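Local coordinates for proximal thread matrix protein 1 (PDB 4CN9), which binds collagen as a matrix protein of the mussel byssus, probably through its von Willebrand factor type A domains, one of which holds zinc in a MIDAS motif, at residues Asp61-Ile66 / Gly138-Gly143; Asp174-Ala179 / Gly205-Glu210. One frame throughout, in Å; residues are numbered along the deposited sequence.

Interaction 1. Residues Asp61-Ile66 / Gly138-Gly143; sequences DDSSSI and GQTEIG. With ZN (zinc ion), chain C.
A first torsion of 64° puts OG of Ser63 on the zinc ion, whereas chi1 of -58° in Thr140, with OG1 anti to its carbonyl carbon, turns that hydroxyl toward a water on the same zinc. Direct contact is light, with Ser63 CB 4.0 Å from Thr140 OG1, and the joining is done by water 1. Zinc is bound by Ser63 OG at 2.2 Å and by Ser65 OG at 2.0 Å, but stands 4.0 Å from Thr140 OG1, so the threonine acts in the second shell. Water 1, 2.1 Å from zinc, also donates to Asp61 OD2, and its bond to Thr140 OG1 measures 2.6 Å.

Asp61 is likewise one step removed from the metal. Its OD1 receives both Ser63 N, closing an Asx turn, and the hydroxyl of Ser63 OG at 2.6 Å, the latter 19° out of the carboxylate plane; this would leave the serine oxygen's lone pairs to the metal. The hydroxyl of Thr173 and the backbone N of Asp174 also bond OD2, which helps to fix the carboxylate's rotation. Asp-x-Ser-x-Ser is the MIDAS pattern of vWA domains, and a threonine reached only through water is consistent with the closed form of relatives.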
ATOM      1  N   ASP A  61       6.340   7.726 -18.769  1.00 16.29           N
ATOM      2  CA  ASP A  61       6.181   6.863 -19.956  1.00 17.17           C
ATOM      3  C   ASP A  61       6.395   7.702 -21.221  1.00 22.14           C
ATOM      4  O   ASP A  61       5.687   8.697 -21.415  1.00 19.07           O
ATOM      5  CB  ASP A  61       4.767   6.259 -19.913  1.00 20.57           C
ATOM      6  CG  ASP A  61       4.463   5.257 -21.051  1.00 19.91           C
ATOM      7  OD1 ASP A  61       4.961   5.388 -22.191  1.00 19.02           O
ATOM      8  OD2 ASP A  61       3.662   4.336 -20.784  1.00 19.47           O
ATOM      9  N   ASP A  62       7.392   7.349 -22.052  1.00 15.85           N
ATOM     10  CA  ASP A  62       7.552   8.035 -23.349  1.00 17.58           C
ATOM     11  C   ASP A  62       7.398   7.093 -24.539  1.00 19.63           C
ATOM     12  O   ASP A  62       8.073   7.236 -25.549  1.00 19.00           O
ATOM     13  CB  ASP A  62       8.834   8.903 -23.427  1.00 21.17           C
ATOM     14  CG  ASP A  62      10.140   8.101 -23.384  1.00 18.68           C
ATOM     15  OD1 ASP A  62      10.146   6.882 -23.107  1.00 16.41           O
ATOM     16  OD2 ASP A  62      11.193   8.733 -23.631  1.00 19.35           O
ATOM     17  N   SER A  63       6.462   6.156 -24.413  1.00 17.08           N
ATOM     18  CA  SER A  63       6.108   5.234 -25.498  1.00 20.63           C
ATOM     19  C   SER A  63       5.358   5.936 -26.631  1.00 22.84           C
ATOM     20  O   SER A  63       4.662   6.933 -26.418  1.00 22.28           O
ATOM     21  CB  SER A  63       5.247   4.067 -24.972  1.00 23.62           C
ATOM     22  OG  SER A  63       3.981   4.503 -24.467  1.00 21.84           O
ATOM     23  N   SER A  64       5.487   5.383 -27.836  1.00 23.55           N
ATOM     24  CA  SER A  64       4.914   5.981 -29.041  1.00 25.12           C
ATOM     25  C   SER A  64       3.390   6.022 -29.010  1.00 22.69           C
ATOM     26  O   SER A  64       2.784   6.864 -29.664  1.00 27.39           O
ATOM     27  CB  SER A  64       5.380   5.208 -30.282  1.00 20.29           C
ATOM     28  OG  SER A  64       4.960   3.863 -30.213  1.00 23.53           O
ATOM     29  N   SER A  65       2.773   5.116 -28.261  1.00 24.71           N
ATOM     30  CA  SER A  65       1.313   5.109 -28.103  1.00 26.24           C
ATOM     31  C   SER A  65       0.745   6.483 -27.714  1.00 28.01           C
ATOM     32  O   SER A  65      -0.354   6.857 -28.131  1.00 28.58           O
ATOM     33  CB  SER A  65       0.909   4.087 -27.038  1.00 24.82           C
ATOM     34  OG  SER A  65       1.360   4.498 -25.761  1.00 24.63           O
ATOM     35  N   ILE A  66       1.502   7.232 -26.921  1.00 23.58           N
ATOM     36  CA  ILE A  66       1.057   8.513 -26.415  1.00 27.91           C
ATOM     37  C   ILE A  66       0.975   9.556 -27.518  1.00 29.62           C
ATOM     38  O   ILE A  66       0.020  10.333 -27.571  1.00 31.38           O
ATOM     39  CB  ILE A  66       2.001   9.017 -25.306  1.00 26.94           C
ATOM     40  CG1 ILE A  66       1.983   8.014 -24.148  1.00 27.90           C
ATOM     41  CG2 ILE A  66       1.585  10.432 -24.849  1.00 25.83           C
ATOM     42  CD1 ILE A  66       2.966   8.297 -23.053  1.00 26.04           C
ATOM     43  N   GLY A 138       9.011   1.805 -28.706  1.00 25.07           N
ATOM     44  CA  GLY A 138       8.062   0.820 -29.198  1.00 27.36           C
ATOM     45  C   GLY A 138       7.714  -0.276 -28.205  1.00 25.52           C
ATOM     46  O   GLY A 138       7.044  -1.237 -28.565  1.00 26.03           O
ATOM     47  N   GLN A 139       8.177  -0.123 -26.965  1.00 26.06           N
ATOM     48  CA  GLN A 139       7.967  -1.078 -25.887  1.00 23.40           C
ATOM     49  C   GLN A 139       7.634  -0.296 -24.616  1.00 22.42           C
ATOM     50  O   GLN A 139       7.889   0.902 -24.545  1.00 20.33           O
ATOM     51  CB  GLN A 139       9.242  -1.867 -25.585  1.00 27.08           C
ATOM     52  CG  GLN A 139       9.827  -2.664 -26.719  1.00 32.92           C
ATOM     53  CD  GLN A 139      11.048  -3.453 -26.279  1.00 36.19           C
ATOM     54  OE1 GLN A 139      11.667  -3.143 -25.254  1.00 41.66           O
ATOM     55  NE2 GLN A 139      11.402  -4.484 -27.046  1.00 49.59           N
ATOM     56  N   THR A 140       7.130  -0.987 -23.598  1.00 20.84           N
ATOM     57  CA  THR A 140       6.882  -0.364 -22.290  1.00 22.72           C
ATOM     58  C   THR A 140       7.526  -1.187 -21.168  1.00 23.32           C
ATOM     59  O   THR A 140       6.970  -2.189 -20.720  1.00 24.99           O
ATOM     60  CB  THR A 140       5.368  -0.210 -22.034  1.00 23.02           C
ATOM     61  OG1 THR A 140       4.786   0.567 -23.083  1.00 25.08           O
ATOM     62  CG2 THR A 140       5.086   0.476 -20.691  1.00 22.98           C
ATOM     63  N   GLU A 141       8.704  -0.767 -20.717  1.00 19.98           N
ATOM     64  CA  GLU A 141       9.448  -1.527 -19.716  1.00 20.82           C
ATOM     65  C   GLU A 141       9.317  -0.891 -18.339  1.00 19.71           C
ATOM     66  O   GLU A 141      10.240  -0.228 -17.860  1.00 20.37           O
ATOM     67  CB  GLU A 141      10.930  -1.609 -20.085  1.00 21.08           C
ATOM     68  CG  GLU A 141      11.236  -2.251 -21.416  1.00 22.80           C
ATOM     69  CD  GLU A 141      12.737  -2.195 -21.738  1.00 29.73           C
ATOM     70  OE1 GLU A 141      13.556  -2.491 -20.848  1.00 37.09           O
ATOM     71  OE2 GLU A 141      13.103  -1.837 -22.871  1.00 29.25           O
ATOM     72  N   ILE A 142       8.179  -1.122 -17.695  1.00 19.38           N
ATOM     73  CA  ILE A 142       7.919  -0.552 -16.386  1.00 19.77           C
ATOM     74  C   ILE A 142       8.959  -1.056 -15.377  1.00 21.69           C
ATOM     75  O   ILE A 142       9.483  -0.293 -14.560  1.00 19.57           O
ATOM     76  CB  ILE A 142       6.481  -0.892 -15.911  1.00 20.18           C
ATOM     77  CG1 ILE A 142       5.454  -0.223 -16.843  1.00 22.97           C
ATOM     78  CG2 ILE A 142       6.286  -0.482 -14.456  1.00 19.36           C
ATOM     79  CD1 ILE A 142       3.980  -0.358 -16.404  1.00 23.63           C
ATOM     80  N   GLY A 143       9.249  -2.348 -15.420  1.00 22.90           N
ATOM     81  CA  GLY A 143      10.177  -2.931 -14.470  1.00 21.89           C
ATOM     82  C   GLY A 143      11.588  -2.403 -14.642  1.00 19.26           C
ATOM     83  O   GLY A 143      12.285  -2.176 -13.652  1.00 20.45           O
TER
HETATM   84 ZN    ZN C1448       2.189   3.290 -24.335  0.70 25.89          ZN
HETATM   85  O   HOH W   1       3.028   2.474 -22.613  1.00 19.69           O
HETATM   86  O   HOH W   2       3.000   1.866 -25.615  1.00 27.15           O
HETATM   87  O   HOH W   3       0.513   2.001 -24.345  1.00 23.23           O

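Interaction 2. Residues Asp174-Ala179 / Gly205-Glu210; sequences DGKSNA and GFVKTE. With ZN (zinc ion), chain C.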
ATOM      1  N   ASP A 174       0.634   4.770 -19.879  1.00 21.00           N
ATOM      2  CA  ASP A 174      -0.558   4.486 -20.660  1.00 22.18           C
ATOM      3  C   ASP A 174      -0.528   3.063 -21.193  1.00 24.26           C
ATOM      4  O   ASP A 174      -1.269   2.720 -22.127  1.00 24.33           O
ATOM      5  CB  ASP A 174      -0.710   5.489 -21.815  1.00 24.00           C
ATOM      6  CG  ASP A 174       0.125   5.123 -23.046  1.00 24.65           C
ATOM      7  OD1 ASP A 174       1.228   4.516 -22.915  1.00 22.55           O
ATOM      8  OD2 ASP A 174      -0.339   5.462 -24.158  1.00 24.21           O
ATOM      9  N   GLY A 175       0.305   2.219 -20.596  1.00 20.72           N
ATOM     10  CA  GLY A 175       0.498   0.888 -21.142  1.00 18.86           C
ATOM     11  C   GLY A 175       0.717  -0.190 -20.103  1.00 23.53           C
ATOM     12  O   GLY A 175       0.741   0.063 -18.899  1.00 25.50           O
ATOM     13  N   LYS A 176       0.887  -1.416 -20.576  1.00 23.16           N
ATOM     14  CA  LYS A 176       1.216  -2.514 -19.686  1.00 27.49           C
ATOM     15  C   LYS A 176       2.644  -2.925 -19.975  1.00 24.19           C
ATOM     16  O   LYS A 176       3.123  -2.770 -21.091  1.00 24.21           O
ATOM     17  CB  LYS A 176       0.253  -3.691 -19.874  1.00 27.94           C
ATOM     18  CG  LYS A 176       0.355  -4.380 -21.210  1.00 37.46           C
ATOM     19  CD  LYS A 176      -0.573  -5.589 -21.255  1.00 43.94           C
ATOM     20  CE  LYS A 176      -0.796  -6.054 -22.684  1.00 49.13           C
ATOM     21  NZ  LYS A 176      -1.762  -7.189 -22.760  1.00 64.71           N
ATOM     22  N   SER A 177       3.333  -3.411 -18.954  1.00 23.79           N
ATOM     23  CA  SER A 177       4.737  -3.767 -19.084  1.00 26.10           C
ATOM     24  C   SER A 177       4.803  -4.962 -20.026  1.00 29.28           C
ATOM     25  O   SER A 177       4.130  -5.966 -19.790  1.00 28.56           O
ATOM     26  CB  SER A 177       5.316  -4.135 -17.715  1.00 26.95           C
ATOM     27  OG  SER A 177       6.729  -4.051 -17.706  1.00 25.77           O
ATOM     28  N   ASN A 178       5.598  -4.867 -21.087  1.00 28.33           N
ATOM     29  CA  ASN A 178       5.658  -5.965 -22.064  1.00 28.41           C
ATOM     30  C   ASN A 178       7.063  -6.343 -22.496  1.00 28.93           C
ATOM     31  O   ASN A 178       7.231  -7.016 -23.508  1.00 29.91           O
ATOM     32  CB  ASN A 178       4.807  -5.652 -23.299  1.00 25.03           C
ATOM     33  CG  ASN A 178       5.291  -4.419 -24.057  1.00 27.79           C
ATOM     34  OD1 ASN A 178       6.261  -3.782 -23.675  1.00 28.35           O
ATOM     35  ND2 ASN A 178       4.613  -4.096 -25.145  1.00 30.79           N
ATOM     36  N   ALA A 179       8.062  -5.917 -21.727  1.00 27.05           N
ATOM     37  CA  ALA A 179       9.449  -6.259 -21.992  1.00 28.49           C
ATOM     38  C   ALA A 179      10.323  -5.808 -20.824  1.00 27.23           C
ATOM     39  O   ALA A 179       9.873  -5.066 -19.956  1.00 28.33           O
ATOM     40  CB  ALA A 179       9.912  -5.619 -23.294  1.00 30.90           C
ATOM     41  N   GLY A 205      -4.983   1.226 -22.004  1.00 29.74           N
ATOM     42  CA  GLY A 205      -3.898   0.298 -22.307  1.00 27.74           C
ATOM     43  C   GLY A 205      -3.128  -0.269 -21.120  1.00 30.78           C
ATOM     44  O   GLY A 205      -2.444  -1.289 -21.252  1.00 28.73           O
ATOM     45  N   PHE A 206      -3.224   0.383 -19.966  1.00 28.44           N
ATOM     46  CA  PHE A 206      -2.588  -0.117 -18.748  1.00 29.55           C
ATOM     47  C   PHE A 206      -3.466  -1.216 -18.122  1.00 30.76           C
ATOM     48  O   PHE A 206      -4.658  -1.320 -18.433  1.00 29.24           O
ATOM     49  CB  PHE A 206      -2.351   1.037 -17.752  1.00 26.27           C
ATOM     50  CG  PHE A 206      -3.602   1.506 -17.047  1.00 27.09           C
ATOM     51  CD1 PHE A 206      -4.006   0.916 -15.862  1.00 27.80           C
ATOM     52  CD2 PHE A 206      -4.374   2.537 -17.570  1.00 26.95           C
ATOM     53  CE1 PHE A 206      -5.149   1.330 -15.219  1.00 29.34           C
ATOM     54  CE2 PHE A 206      -5.530   2.964 -16.926  1.00 25.63           C
ATOM     55  CZ  PHE A 206      -5.914   2.366 -15.753  1.00 28.55           C
ATOM     56  N   VAL A 207      -2.882  -2.052 -17.264  1.00 31.57           N
ATOM     57  CA  VAL A 207      -3.691  -2.996 -16.503  1.00 30.42           C
ATOM     58  C   VAL A 207      -3.629  -2.710 -14.993  1.00 32.37           C
ATOM     59  O   VAL A 207      -2.549  -2.617 -14.366  1.00 21.77           O
ATOM     60  CB  VAL A 207      -3.423  -4.493 -16.872  1.00 34.41           C
ATOM     61  CG1 VAL A 207      -2.714  -4.615 -18.226  1.00 29.43           C
ATOM     62  CG2 VAL A 207      -2.688  -5.231 -15.776  1.00 33.86           C
ATOM     63  N   LYS A 208      -4.815  -2.540 -14.422  1.00 26.33           N
ATOM     64  CA  LYS A 208      -4.928  -1.988 -13.083  1.00 25.76           C
ATOM     65  C   LYS A 208      -4.290  -2.862 -12.018  1.00 24.19           C
ATOM     66  O   LYS A 208      -3.649  -2.360 -11.092  1.00 24.58           O
ATOM     67  CB  LYS A 208      -6.392  -1.713 -12.742  1.00 27.04           C
ATOM     68  CG  LYS A 208      -6.546  -0.948 -11.450  1.00 28.88           C
ATOM     69  CD  LYS A 208      -7.989  -0.576 -11.195  1.00 43.01           C
ATOM     70  CE  LYS A 208      -8.147   0.123  -9.862  1.00 34.97           C
ATOM     71  NZ  LYS A 208      -9.565   0.099  -9.431  1.00 57.87           N
ATOM     72  N   THR A 209      -4.438  -4.172 -12.147  1.00 26.69           N
ATOM     73  CA  THR A 209      -3.898  -5.074 -11.138  1.00 29.61           C
ATOM     74  C   THR A 209      -2.375  -5.054 -11.133  1.00 25.79           C
ATOM     75  O   THR A 209      -1.765  -5.250 -10.093  1.00 21.63           O
ATOM     76  CB  THR A 209      -4.405  -6.508 -11.335  1.00 31.29           C
ATOM     77  OG1 THR A 209      -4.279  -6.871 -12.714  1.00 37.16           O
ATOM     78  CG2 THR A 209      -5.866  -6.600 -10.922  1.00 35.07           C
ATOM     79  N   GLU A 210      -1.768  -4.811 -12.293  1.00 21.52           N
ATOM     80  CA  GLU A 210      -0.311  -4.672 -12.374  1.00 24.59           C
ATOM     81  C   GLU A 210       0.145  -3.414 -11.638  1.00 20.36           C
ATOM     82  O   GLU A 210       1.117  -3.432 -10.885  1.00 20.59           O
ATOM     83  CB  GLU A 210       0.147  -4.632 -13.841  1.00 26.43           C
ATOM     84  CG  GLU A 210       1.560  -4.090 -14.057  1.00 25.95           C
ATOM     85  CD  GLU A 210       2.029  -4.243 -15.500  1.00 33.18           C
ATOM     86  OE1 GLU A 210       2.538  -5.341 -15.841  1.00 35.70           O
ATOM     87  OE2 GLU A 210       1.886  -3.273 -16.294  1.00 27.03           O
TER
HETATM   88 ZN    ZN C1448       2.189   3.290 -24.335  0.70 25.89          ZN
HETATM   89  O   HOH W   4      -3.907   3.643 -22.366  1.00 26.61           O
HETATM   90  O   HOH W   3       0.513   2.001 -24.345  1.00 23.23           O
HETATM   91  O   HOH W   5      -0.042  -1.429 -16.620  1.00 23.12           O
HETATM   92  O   HOH W   1       3.028   2.474 -22.613  1.00 19.69           O
HETATM   93  O   HOH W   2       3.000   1.866 -25.615  1.00 27.15           O
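Gly175 and Phe206 bring the two backbones together, their CA atoms only 4.0 Å apart, and the chains pass carbonyl against CA-H: Phe206 CA lies 3.3 Å from Gly175 O with an angle of 139° at the hydrogen, while Gly205 CA makes a longer contact of the same kind with Asp174 O. The proximity does not bring direct peptide-to-peptide hydrogen bonds; water 4 instead joins Asp174 O to Gly205 N.

Among the side chains, Glu210 reaches farthest across. Its CG stands anti to the backbone N (chi1 163°) and the chain beyond is extended, which carries the carboxylate from the first turn of helix 208-214 to the opposite loop. There OE2 accepts Ser177 N at 3.0 Å through its syn lone pair, in a nearly straight bond of 165°, and OE1 rests against Ser177 CB at 3.6 Å. The same OE2 takes a second hydrogen from water 5 at 2.7 Å. This water donates to Gly175 O as well and accepts from Val207 N, so it ties both backbones to the acid. Farther out, Lys176 lies obliquely across Val207, with its CB 3.5 Å from Val207 CG1 and its extended chain leading away. The ring of Phe206 also turns away, leaving its CB against Gly175 O at 3.4 Å.

At the metal end, Asp174 OD1 binds zinc at 2.1 Å, and the peptide oxygen of the same residue accepts from the zinc-bound water 3. Phe206 N, by contrast, is buried here without a polar partner. Across the contact, polar linkage comes from one carboxylate, bonded directly to Ser177 N, and from bridging waters, with CA-H...O contacts as a weaker supplement.

Interactions 1 and 2, whose centres lie 10 Å apart, supply the three protein ligands of a single octahedral zinc site: two serines come from 61-66, one aspartate from 174-179, and three waters complete the shell. Around the ion, Ser63 OG lies 3.2 Å from Asp174 OD1, while Ser65 OG and Asp174 OD2, at 2.5 Å, probably share a hydrogen bond. A second seam runs away from the metal, where Thr140 N probably bonds to Asn178 OD1 at 2.9 Å and Ile142 packs on Glu210. The principle illustrated is that loops distant in sequence converge on one ion, with segment 205-210 backing the aspartate loop from outside the coordination sphere.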